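Local coordinates for glycoside transferase (Listeria monocytogenes, PDB 6R2M), which is an extracellular glycoside hydrolase that probably acts on exopolysaccharide, with a more tentative link to transferase activity, at residues A[65-68]-A[69-73]; A[73-76]-A[77-81]; A[230-233]-A[234-238]. All blocks are in the same frame, centred on the assembly; numbering follows the deposited sequence.

How the contacts relate
All three contacts are local, each running along a single helix between side chains a turn or so apart, so none closes a long loop and none nests in or crosses another. From the N terminus, contact 1 (65-73) starts helix 66-79 and contact 2 (73-81) finishes it; the two share Val73, and their centres are about 12 Å apart. This helix packs against helices 50-62, 100-116 and 120-136. Contact 3 (230-238) comes much later, on helix 228-241, on the opposite side of the chain's centre, its own centre about 39 Å and 41 Å from those of contacts 1 and 2. There helix 228-241 packs against helices 209-223, 262-274 and 278-290.

Contact 1 of 3, residues A[65-68]-A[69-73]; sequences DSKT and FQEQV
Thr68 and Glu71 meet through a shared water at the start of helix 66-79, with Lys67 closing the group. The water donates to Thr68 OG1 and to Glu71 OE1, 2.7 Å from each, and accepts a weak bond from Lys67 NZ. The other carboxylate oxygen, Glu71 OE2, forms a salt bridge with Lys67 NZ at 3.0 Å. Lys67 runs extended until a bend at its last torsion (chi4 -66°) brings the ammonium group to the syn side of Glu71 OE2, 26° out of the carboxylate plane.

The same Thr68 hydroxyl, placed beside the backbone N by chi1 of -48°, donates to Asp65 OD2 at 2.6 Å, while Thr68 N gives Asp65 OD1 the N-cap bond at 3.1 Å; both reach the carboxylate from above its plane. Gln23 NE2 bonds to Asp65 OD2 as well. Phe69 N reaches Asp65 O at 3.0 Å, and Phe69 CB lies 3.3 Å from that oxygen; its ring leaves the turn toward helices 50-62 and 100-116 and meets Tyr122 edge-to-face. Together these contacts make an N-capped first helical turn, with an i to i+4 lysine-glutamate salt bridge on its outer side.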
loop_
_atom_site.group_PDB
_atom_site.type_symbol
_atom_site.label_atom_id
_atom_site.label_comp_id
_atom_site.label_asym_id
_atom_site.label_seq_id
_atom_site.Cartn_x
_atom_site.Cartn_y
_atom_site.Cartn_z
ATOM N N ASP A 65 -0.840 17.660 8.357
ATOM C CA ASP A 65 0.471 18.113 8.834
ATOM C C ASP A 65 1.356 18.495 7.647
ATOM O O ASP A 65 2.183 17.714 7.174
ATOM C CB ASP A 65 1.120 17.037 9.710
ATOM C CG ASP A 65 2.413 17.514 10.362
ATOM O OD1 ASP A 65 2.869 18.642 10.071
ATOM O OD2 ASP A 65 2.982 16.749 11.168
ATOM N N SER A 66 1.206 19.739 7.184
ATOM C CA SER A 66 1.942 20.135 5.988
ATOM C C SER A 66 3.439 20.230 6.234
ATOM O O SER A 66 4.234 19.941 5.328
ATOM C CB SER A 66 1.400 21.462 5.464
ATOM O OG SER A 66 1.873 22.495 6.303
ATOM N N LYS A 67 3.840 20.646 7.431
ATOM C CA LYS A 67 5.265 20.795 7.706
ATOM C C LYS A 67 5.990 19.456 7.651
ATOM O O LYS A 67 7.029 19.326 6.987
ATOM C CB LYS A 67 5.479 21.453 9.065
ATOM C CG LYS A 67 6.910 21.422 9.546
ATOM C CD LYS A 67 7.038 22.187 10.856
ATOM C CE LYS A 67 8.428 22.041 11.455
ATOM N NZ LYS A 67 8.699 20.633 11.862
ATOM N N THR A 68 5.456 18.441 8.335
ATOM C CA THR A 68 6.111 17.137 8.278
ATOM C C THR A 68 5.984 16.520 6.884
ATOM O O THR A 68 6.914 15.857 6.422
ATOM C CB THR A 68 5.556 16.203 9.365
ATOM O OG1 THR A 68 5.543 16.897 10.622
ATOM C CG2 THR A 68 6.446 14.938 9.517
ATOM N N PHE A 69 4.876 16.771 6.183
ATOM C CA PHE A 69 4.735 16.274 4.818
ATOM C C PHE A 69 5.850 16.817 3.923
ATOM O O PHE A 69 6.468 16.066 3.161
ATOM C CB PHE A 69 3.352 16.638 4.254
ATOM C CG PHE A 69 3.078 16.014 2.917
ATOM C CD1 PHE A 69 3.458 16.664 1.757
ATOM C CD2 PHE A 69 2.500 14.747 2.819
ATOM C CE1 PHE A 69 3.240 16.087 0.515
ATOM C CE2 PHE A 69 2.289 14.152 1.574
ATOM C CZ PHE A 69 2.661 14.824 0.419
ATOM N N GLN A 70 6.099 18.127 3.978
ATOM C CA GLN A 70 7.152 18.706 3.142
ATOM C C GLN A 70 8.528 18.186 3.543
ATOM O O GLN A 70 9.388 17.993 2.674
ATOM C CB GLN A 70 7.094 20.237 3.212
ATOM C CG GLN A 70 8.247 20.962 2.496
ATOM C CD GLN A 70 8.366 20.606 1.029
ATOM O OE1 GLN A 70 7.373 20.470 0.333
ATOM N NE2 GLN A 70 9.599 20.453 0.552
ATOM N N GLU A 71 8.749 17.929 4.837
ATOM C CA GLU A 71 10.025 17.346 5.245
ATOM C C GLU A 71 10.223 15.993 4.586
ATOM O O GLU A 71 11.332 15.670 4.137
ATOM C CB GLU A 71 10.096 17.211 6.768
ATOM C CG GLU A 71 10.393 18.537 7.447
ATOM C CD GLU A 71 10.074 18.518 8.914
ATOM O OE1 GLU A 71 9.607 17.473 9.406
ATOM O OE2 GLU A 71 10.280 19.563 9.570
ATOM N N GLN A 72 9.145 15.210 4.478
ATOM C CA GLN A 72 9.218 13.927 3.793
ATOM C C GLN A 72 9.440 14.102 2.297
ATOM O O GLN A 72 10.205 13.342 1.703
ATOM C CB GLN A 72 7.949 13.117 4.058
ATOM C CG GLN A 72 7.817 12.749 5.539
ATOM C CD GLN A 72 9.067 12.055 6.059
ATOM O OE1 GLN A 72 9.466 11.017 5.544
ATOM N NE2 GLN A 72 9.679 12.622 7.096
ATOM N N VAL A 73 8.779 15.085 1.671
ATOM C CA VAL A 73 9.005 15.314 0.238
ATOM C C VAL A 73 10.476 15.629 -0.013
ATOM O O VAL A 73 11.058 15.178 -1.008
ATOM C CB VAL A 73 8.091 16.433 -0.305
ATOM C CG1 VAL A 73 8.434 16.768 -1.760
ATOM C CG2 VAL A 73 6.646 16.024 -0.216
HETATM O O HOH W 1 8.018 17.606 11.570
#

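Contact 2 of 3, residues A[73-76]-A[77-81]; sequences VSHL and EKNFI
Leu76 meets both Phe80 and Ile81 on the apolar side of the last turn of helix 66-79. Its CD1 lies 3.7 Å from Phe80 CB, the two side chains crossing at about a right angle, and its CG is 3.9 Å from Ile81 CD1. The Phe80 ring turns an edge, in plane, to the carbonyl oxygen of His75. Ile53 of helix 50-62 packs on both Leu76 and Phe80, while Met125 of helix 120-136 packs on Ile81. The extended chain of Glu77 slants across Val73, OE2 3.8 Å from Val73 CG1.

Ordinary helical bonds join Val73 O to Glu77 N and Ser74 O to Lys78 N, while two later carbonyls take two donors each. Leu76 O accepts from Phe80 N at 2.9 Å and from Ile81 N at 3.1 Å, the latter almost head-on (C=O...N angle 162°). His75 O takes Asn79 N and Asn79 ND2. With chi1 of -63° the Asn79 amide folds back beside its own backbone N, and ND2 meets His75 O at 3.1 Å on a lone pair in the carbonyl plane.

A water joins the same two side chains, accepting from Asn79 ND2 at 2.8 Å and lying 2.7 Å from His75 ND1, in the imidazole plane.

Each doubled carbonyl thus pairs one helical N-H with an extra donor, the Asn79 amide for His75 O and Ile81 N for Leu76 O.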
loop_
_atom_site.group_PDB
_atom_site.type_symbol
_atom_site.label_atom_id
_atom_site.label_comp_id
_atom_site.label_asym_id
_atom_site.label_seq_id
_atom_site.Cartn_x
_atom_site.Cartn_y
_atom_site.Cartn_z
ATOM N N VAL A 73 8.779 15.085 1.671
ATOM C CA VAL A 73 9.005 15.314 0.238
ATOM C C VAL A 73 10.476 15.629 -0.013
ATOM O O VAL A 73 11.058 15.178 -1.008
ATOM C CB VAL A 73 8.091 16.433 -0.305
ATOM C CG1 VAL A 73 8.434 16.768 -1.760
ATOM C CG2 VAL A 73 6.646 16.024 -0.216
ATOM N N SER A 74 11.102 16.384 0.894
ATOM C CA SER A 74 12.521 16.701 0.753
ATOM C C SER A 74 13.381 15.451 0.844
ATOM O O SER A 74 14.314 15.280 0.051
ATOM C CB SER A 74 12.944 17.721 1.808
ATOM O OG SER A 74 12.464 19.008 1.464
ATOM N N HIS A 75 13.091 14.571 1.809
ATOM C CA HIS A 75 13.839 13.315 1.893
ATOM C C HIS A 75 13.604 12.461 0.661
ATOM O O HIS A 75 14.516 11.781 0.175
ATOM C CB HIS A 75 13.443 12.525 3.146
ATOM C CG HIS A 75 13.929 13.125 4.426
ATOM N ND1 HIS A 75 15.248 13.449 4.648
ATOM C CD2 HIS A 75 13.265 13.454 5.561
ATOM C CE1 HIS A 75 15.376 13.964 5.860
ATOM N NE2 HIS A 75 14.186 13.979 6.435
ATOM N N LEU A 76 12.372 12.456 0.159
ATOM C CA LEU A 76 12.077 11.735 -1.072
ATOM C C LEU A 76 12.926 12.251 -2.230
ATOM O O LEU A 76 13.521 11.467 -2.979
ATOM C CB LEU A 76 10.586 11.858 -1.387
ATOM C CG LEU A 76 10.056 10.996 -2.523
ATOM C CD1 LEU A 76 10.036 9.531 -2.088
ATOM C CD2 LEU A 76 8.660 11.483 -2.925
ATOM N N GLU A 77 13.007 13.573 -2.375
ATOM C CA GLU A 77 13.738 14.152 -3.498
ATOM C C GLU A 77 15.224 13.877 -3.388
ATOM O O GLU A 77 15.885 13.631 -4.400
ATOM C CB GLU A 77 13.479 15.653 -3.578
ATOM C CG GLU A 77 12.070 15.979 -3.998
ATOM C CD GLU A 77 11.730 17.434 -3.815
ATOM O OE1 GLU A 77 12.362 18.086 -2.957
ATOM O OE2 GLU A 77 10.819 17.921 -4.516
ATOM N N LYS A 78 15.765 13.905 -2.171
ATOM C CA LYS A 78 17.207 13.782 -2.025
ATOM C C LYS A 78 17.691 12.342 -1.990
ATOM O O LYS A 78 18.866 12.099 -2.287
ATOM C CB LYS A 78 17.665 14.517 -0.767
ATOM C CG LYS A 78 17.277 15.987 -0.790
ATOM C CD LYS A 78 18.333 16.866 -0.141
ATOM C CE LYS A 78 17.715 18.109 0.472
ATOM N NZ LYS A 78 17.412 17.887 1.905
ATOM N N ASN A 79 16.833 11.380 -1.652
ATOM C CA ASN A 79 17.293 10.018 -1.443
ATOM C C ASN A 79 16.637 8.984 -2.333
ATOM O O ASN A 79 17.201 7.895 -2.483
ATOM C CB ASN A 79 17.087 9.589 0.021
ATOM C CG ASN A 79 17.896 10.425 0.992
ATOM O OD1 ASN A 79 19.071 10.147 1.232
ATOM N ND2 ASN A 79 17.282 11.474 1.541
ATOM N N PHE A 80 15.474 9.273 -2.923
ATOM C CA PHE A 80 14.732 8.255 -3.657
ATOM C C PHE A 80 14.558 8.570 -5.133
ATOM O O PHE A 80 14.600 7.650 -5.961
ATOM C CB PHE A 80 13.342 8.050 -3.040
ATOM C CG PHE A 80 13.355 7.411 -1.673
ATOM C CD1 PHE A 80 13.485 8.184 -0.529
ATOM C CD2 PHE A 80 13.211 6.037 -1.533
ATOM C CE1 PHE A 80 13.476 7.596 0.741
ATOM C CE2 PHE A 80 13.208 5.444 -0.262
ATOM C CZ PHE A 80 13.340 6.228 0.864
ATOM N N ILE A 81 14.364 9.832 -5.502
ATOM C CA ILE A 81 14.022 10.177 -6.880
ATOM C C ILE A 81 15.290 10.356 -7.701
ATOM O O ILE A 81 16.169 11.156 -7.346
ATOM C CB ILE A 81 13.153 11.439 -6.934
ATOM C CG1 ILE A 81 11.861 11.188 -6.154
ATOM C CG2 ILE A 81 12.840 11.768 -8.391
ATOM C CD1 ILE A 81 10.984 12.407 -6.023
HETATM O O HOH W 2 17.550 13.670 3.270
#

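Contact 3 of 3, residues A[230-233]-A[234-238]; sequences FDNF and LQTEL
Phe230 carries Leu234 over one face of its ring: Leu234 CG sits 3.9 Å above the ring plane, offset toward the rim, in a CH-pi contact, and CD1 comes to 3.6 Å from Phe230 CE2. The leucine is placed there by chi1 of -65°, which sets CG beside its backbone N and back along the helix, and the two side chains cross at a slant. Met213 of helix 209-223 also packs on Phe230, and Leu268 of helix 262-274 on Leu234.

Three residues on, Phe233 and Glu237 repeat the i to i+4 pattern. Glu237 CG lies over a face of the Phe233 ring, 3.9 Å from the centroid. The bend at chi2 (-62°) carries the carboxylate past the rim, and its plane stays within 9° of the ring plane. There OE1 has a hydrogen bond with Tyr248 OH and a salt bridge with Lys241 of the next turn.

On the polar side, Gln235 NE2 comes 3.0 Å from Asp231 OD2 without a hydrogen bond; it bonds instead to Gln277, and Asp231 OD1 to Tyr271 and Gln277. Water binds the other end of the amide: one molecule bridges Asn232 ND2 and Gln235 OE1, at a short 2.5 Å from the latter, and another donates to Gln235 OE1 and, weakly, to Asp231 OD2. Thr236 CG2 reaches the Asn232 amide across an oblique crossing, 3.5 Å from ND2. The Thr236 hydroxyl oxygen OG1 lies 3.1 Å from Phe233 O and 3.2 Å from Asn232 O.

The two i to i+4 CH-pi pairs line the buried side of helix 228-241, the first packed against helices 209-223 and 262-274 and the second beside Phe189 and Tyr248: helix-on-helix packing within a largely helical fold.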
loop_
_atom_site.group_PDB
_atom_site.type_symbol
_atom_site.label_atom_id
_atom_site.label_comp_id
_atom_site.label_asym_id
_atom_site.label_seq_id
_atom_site.Cartn_x
_atom_site.Cartn_y
_atom_site.Cartn_z
ATOM N N PHE A 230 -13.355 -15.410 -2.915
ATOM C CA PHE A 230 -12.534 -14.854 -1.853
ATOM C C PHE A 230 -13.395 -14.242 -0.760
ATOM O O PHE A 230 -13.081 -14.370 0.432
ATOM C CB PHE A 230 -11.562 -13.821 -2.422
ATOM C CG PHE A 230 -10.554 -13.365 -1.430
ATOM C CD1 PHE A 230 -9.559 -14.222 -0.992
ATOM C CD2 PHE A 230 -10.591 -12.067 -0.947
ATOM C CE1 PHE A 230 -8.604 -13.792 -0.061
ATOM C CE2 PHE A 230 -9.649 -11.632 -0.027
ATOM C CZ PHE A 230 -8.656 -12.496 0.417
ATOM N N ASP A 231 -14.473 -13.550 -1.142
ATOM C CA ASP A 231 -15.316 -12.925 -0.134
ATOM C C ASP A 231 -15.914 -13.977 0.783
ATOM O O ASP A 231 -15.920 -13.806 2.006
ATOM C CB ASP A 231 -16.412 -12.094 -0.795
ATOM C CG ASP A 231 -17.162 -11.220 0.195
ATOM O OD1 ASP A 231 -16.536 -10.336 0.806
ATOM O OD2 ASP A 231 -18.382 -11.422 0.371
ATOM N N ASN A 232 -16.354 -15.107 0.214
ATOM C CA ASN A 232 -16.917 -16.170 1.035
ATOM C C ASN A 232 -15.870 -16.765 1.968
ATOM O O ASN A 232 -16.166 -17.062 3.133
ATOM C CB ASN A 232 -17.512 -17.266 0.160
ATOM C CG ASN A 232 -17.898 -18.488 0.963
ATOM O OD1 ASN A 232 -17.210 -19.512 0.925
ATOM N ND2 ASN A 232 -18.989 -18.382 1.716
ATOM N N PHE A 233 -14.639 -16.944 1.488
ATOM C CA PHE A 233 -13.589 -17.433 2.370
ATOM C C PHE A 233 -13.433 -16.510 3.576
ATOM O O PHE A 233 -13.349 -16.968 4.715
ATOM C CB PHE A 233 -12.267 -17.545 1.609
ATOM C CG PHE A 233 -11.131 -18.001 2.469
ATOM C CD1 PHE A 233 -11.008 -19.324 2.814
ATOM C CD2 PHE A 233 -10.192 -17.092 2.939
ATOM C CE1 PHE A 233 -9.962 -19.754 3.624
ATOM C CE2 PHE A 233 -9.136 -17.515 3.745
ATOM C CZ PHE A 233 -9.029 -18.846 4.082
ATOM N N LEU A 234 -13.383 -15.203 3.339
ATOM C CA LEU A 234 -13.234 -14.263 4.446
ATOM C C LEU A 234 -14.387 -14.388 5.425
ATOM O O LEU A 234 -14.181 -14.430 6.644
ATOM C CB LEU A 234 -13.132 -12.827 3.916
ATOM C CG LEU A 234 -11.915 -12.459 3.066
ATOM C CD1 LEU A 234 -12.017 -11.009 2.622
ATOM C CD2 LEU A 234 -10.605 -12.698 3.806
ATOM N N GLN A 235 -15.617 -14.453 4.905
ATOM C CA GLN A 235 -16.786 -14.528 5.774
ATOM C C GLN A 235 -16.775 -15.800 6.608
ATOM O O GLN A 235 -17.084 -15.766 7.808
ATOM C CB GLN A 235 -18.065 -14.427 4.942
ATOM C CG GLN A 235 -18.344 -13.011 4.440
ATOM C CD GLN A 235 -19.484 -12.957 3.445
ATOM O OE1 GLN A 235 -20.062 -13.987 3.093
ATOM N NE2 GLN A 235 -19.813 -11.754 2.980
ATOM N N THR A 236 -16.414 -16.935 6.001
ATOM C CA THR A 236 -16.473 -18.194 6.740
ATOM C C THR A 236 -15.335 -18.314 7.752
ATOM O O THR A 236 -15.517 -18.920 8.815
ATOM C CB THR A 236 -16.471 -19.386 5.779
ATOM O OG1 THR A 236 -15.241 -19.423 5.034
ATOM C CG2 THR A 236 -17.648 -19.300 4.815
ATOM N N GLU A 237 -14.168 -17.732 7.462
ATOM C CA GLU A 237 -13.103 -17.678 8.460
ATOM C C GLU A 237 -13.534 -16.851 9.666
ATOM O O GLU A 237 -13.388 -17.281 10.817
ATOM C CB GLU A 237 -11.822 -17.097 7.847
ATOM C CG GLU A 237 -11.033 -18.067 6.991
ATOM C CD GLU A 237 -10.539 -19.267 7.783
ATOM O OE1 GLU A 237 -9.483 -19.175 8.460
ATOM O OE2 GLU A 237 -11.227 -20.307 7.732
ATOM N N LEU A 238 -14.087 -15.658 9.422
ATOM C CA LEU A 238 -14.521 -14.816 10.537
ATOM C C LEU A 238 -15.624 -15.491 11.346
ATOM O O LEU A 238 -15.608 -15.465 12.585
ATOM C CB LEU A 238 -14.996 -13.468 10.010
ATOM C CG LEU A 238 -13.897 -12.438 9.785
ATOM C CD1 LEU A 238 -14.519 -11.174 9.209
ATOM C CD2 LEU A 238 -13.138 -12.138 11.082
HETATM O O HOH W 3 -20.161 -14.358 -0.002
HETATM O O HOH W 4 -20.301 -16.172 1.901
#